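Side-chain contact in putative effector, AYWB SAP54-like protein ('Echinacea purpurea' witches'-broom phytoplasma, PDB 6INR), which probably interacts with plant MADS transcription factors, as a phytoplasmal effector that causes phyllody: residues 21-24 against 25-29. Residues are numbered along the deposited sequence; the frame is centred on the assembly and turned at random.
Sequences LTIE and ENIIN
Ile27 lies one helical turn beyond Ile23, and their side chains make the apolar side-chain contact between 21-24 and 25-29. From Ile27 CB, 3.5 Å from Glu24 O, the chain runs to CG1, 3.5 Å from Ile23 O, and ends at CD1, 4.0 Å from Ile23 CG2. Its chi1 of -71° sets CG1 beside the backbone N, and the extended chi2 carries CD1 back toward the preceding turn. Isoleucine suits both places: a β-branched, wholly apolar side chain packs close to its own helix, and both face helix 55-84, where Ile27 meets Leu78 and both isoleucines meet Tyr81.

On the neighbouring, more open flank, Thr22 and Asn26 run side by side, the methyl CG2 of Thr22 lying 4.0 Å from Asn26 ND2. That amide nitrogen also comes near Thr22 O, but at a poor angle for a hydrogen bond; the carbonyl instead accepts the backbone N of Asn26 at 3.2 Å. Small or polar residues fit this partly exposed strip, where Asn26 borders the interface at Tyr81. Two residues along, Ile28 N bonds to Glu24 O at 3.0 Å, almost straight at 175°. These backbone bonds are those of any α-helix; the i to i+4 spacing of buried Ile23 and Ile27, with Glu24 and Glu25 exposed, is characteristic of an amphipathic helix in an antiparallel α-helical hairpin.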
ATOM      1  N   LEU A  21      12.283  -3.957 -16.539  1.00 21.56           N
ATOM      2  CA  LEU A  21      11.688  -2.595 -16.584  1.00 20.65           C
ATOM      3  C   LEU A  21      10.220  -2.740 -16.223  1.00 18.93           C
ATOM      4  O   LEU A  21       9.660  -1.967 -15.475  1.00 18.49           O
ATOM      5  CB  LEU A  21      11.890  -1.887 -17.937  1.00 20.53           C
ATOM      6  CG  LEU A  21      13.346  -1.712 -18.373  1.00 21.62           C
ATOM      7  CD1 LEU A  21      13.455  -1.077 -19.762  1.00 22.45           C
ATOM      8  CD2 LEU A  21      14.140  -0.900 -17.354  1.00 22.26           C
ATOM      9  N   THR A  22       9.635  -3.817 -16.670  1.00 17.71           N
ATOM     10  CA  THR A  22       8.264  -4.088 -16.305  1.00 17.65           C
ATOM     11  C   THR A  22       8.125  -4.306 -14.796  1.00 19.14           C
ATOM     12  O   THR A  22       7.205  -3.779 -14.175  1.00 18.32           O
ATOM     13  CB  THR A  22       7.727  -5.275 -17.074  1.00 17.31           C
ATOM     14  OG1 THR A  22       7.485  -4.849 -18.412  1.00 16.68           O
ATOM     15  CG2 THR A  22       6.427  -5.745 -16.495  1.00 18.79           C
ATOM     16  N   ILE A  23       9.038  -5.073 -14.206  1.00 21.05           N
ATOM     17  CA  ILE A  23       8.949  -5.350 -12.747  1.00 22.61           C
ATOM     18  C   ILE A  23       9.207  -4.070 -11.956  1.00 22.79           C
ATOM     19  O   ILE A  23       8.441  -3.726 -11.078  1.00 22.86           O
ATOM     20  CB  ILE A  23       9.881  -6.478 -12.202  1.00 23.46           C
ATOM     21  CG1 ILE A  23       9.618  -7.840 -12.883  1.00 23.49           C
ATOM     22  CG2 ILE A  23       9.671  -6.649 -10.698  1.00 22.89           C
ATOM     23  CD1 ILE A  23       8.196  -8.348 -12.729  1.00 23.63           C
ATOM     24  N   GLU A  24      10.288  -3.382 -12.275  1.00 23.88           N
ATOM     25  CA  GLU A  24      10.607  -2.116 -11.612  1.00 26.51           C
ATOM     26  C   GLU A  24       9.450  -1.135 -11.600  1.00 26.62           C
ATOM     27  O   GLU A  24       9.238  -0.459 -10.599  1.00 27.13           O
ATOM     28  CB  GLU A  24      11.831  -1.465 -12.217  1.00 31.02           C
ATOM     29  CG  GLU A  24      13.083  -2.282 -11.926  1.00 37.04           C
ATOM     30  CD  GLU A  24      14.369  -1.541 -12.215  1.00 45.14           C
ATOM     31  OE1 GLU A  24      14.481  -0.959 -13.314  1.00 50.64           O
ATOM     32  OE2 GLU A  24      15.276  -1.549 -11.340  1.00 56.28           O
ATOM     33  N   GLU A  25       8.705  -1.054 -12.700  1.00 24.71           N
ATOM     34  CA  GLU A  25       7.568  -0.141 -12.771  1.00 23.38           C
ATOM     35  C   GLU A  25       6.496  -0.594 -11.788  1.00 21.38           C
ATOM     36  O   GLU A  25       5.863   0.197 -11.109  1.00 19.74           O
ATOM     37  CB  GLU A  25       7.022  -0.063 -14.198  1.00 25.87           C
ATOM     38  CG  GLU A  25       5.754   0.777 -14.379  1.00 29.92           C
ATOM     39  CD  GLU A  25       5.238   0.825 -15.821  1.00 35.14           C
ATOM     40  OE1 GLU A  25       5.327  -0.211 -16.541  1.00 38.66           O
ATOM     41  OE2 GLU A  25       4.729   1.904 -16.250  1.00 41.97           O
ATOM     42  N   ASN A  26       6.275  -1.887 -11.754  1.00 20.73           N
ATOM     43  CA  ASN A  26       5.338  -2.494 -10.792  1.00 19.81           C
ATOM     44  C   ASN A  26       5.725  -2.194  -9.347  1.00 19.35           C
ATOM     45  O   ASN A  26       4.883  -1.956  -8.478  1.00 17.42           O
ATOM     46  CB  ASN A  26       5.282  -3.987 -11.002  1.00 20.32           C
ATOM     47  CG  ASN A  26       4.358  -4.377 -12.139  1.00 21.25           C
ATOM     48  OD1 ASN A  26       3.261  -3.847 -12.255  1.00 22.51           O
ATOM     49  ND2 ASN A  26       4.761  -5.358 -12.933  1.00 21.16           N
ATOM     50  N   ILE A  27       7.018  -2.153  -9.120  1.00 19.53           N
ATOM     51  CA  ILE A  27       7.524  -1.895  -7.780  1.00 20.85           C
ATOM     52  C   ILE A  27       7.342  -0.450  -7.305  1.00 21.80           C
ATOM     53  O   ILE A  27       6.812  -0.187  -6.209  1.00 21.54           O
ATOM     54  CB  ILE A  27       8.997  -2.269  -7.655  1.00 21.82           C
ATOM     55  CG1 ILE A  27       9.144  -3.798  -7.684  1.00 22.27           C
ATOM     56  CG2 ILE A  27       9.546  -1.676  -6.371  1.00 22.52           C
ATOM     57  CD1 ILE A  27      10.574  -4.247  -7.565  1.00 22.80           C
ATOM     58  N   ILE A  28       7.795   0.491  -8.120  1.00 21.32           N
ATOM     59  CA  ILE A  28       7.557   1.912  -7.829  1.00 22.19           C
ATOM     60  C   ILE A  28       6.090   2.252  -7.637  1.00 21.35           C
ATOM     61  O   ILE A  28       5.733   3.051  -6.774  1.00 20.46           O
ATOM     62  CB  ILE A  28       8.112   2.817  -8.918  1.00 24.59           C
ATOM     63  CG1 ILE A  28       9.618   2.612  -8.954  1.00 28.38           C
ATOM     64  CG2 ILE A  28       7.782   4.275  -8.608  1.00 24.95           C
ATOM     65  CD1 ILE A  28      10.312   3.340 -10.081  1.00 36.58           C
ATOM     66  N   ASN A  29       5.242   1.672  -8.467  1.00 21.47           N
ATOM     67  CA  ASN A  29       3.825   1.968  -8.373  1.00 23.25           C
ATOM     68  C   ASN A  29       3.302   1.418  -7.067  1.00 22.13           C
ATOM     69  O   ASN A  29       2.515   2.045  -6.389  1.00 20.34           O
ATOM     70  CB  ASN A  29       3.029   1.409  -9.538  1.00 25.60           C
ATOM     71  CG  ASN A  29       3.429   2.006 -10.874  1.00 29.74           C
ATOM     72  OD1 ASN A  29       3.213   1.382 -11.916  1.00 34.37           O
ATOM     73  ND2 ASN A  29       3.981   3.228 -10.870  1.00 32.59           N
TER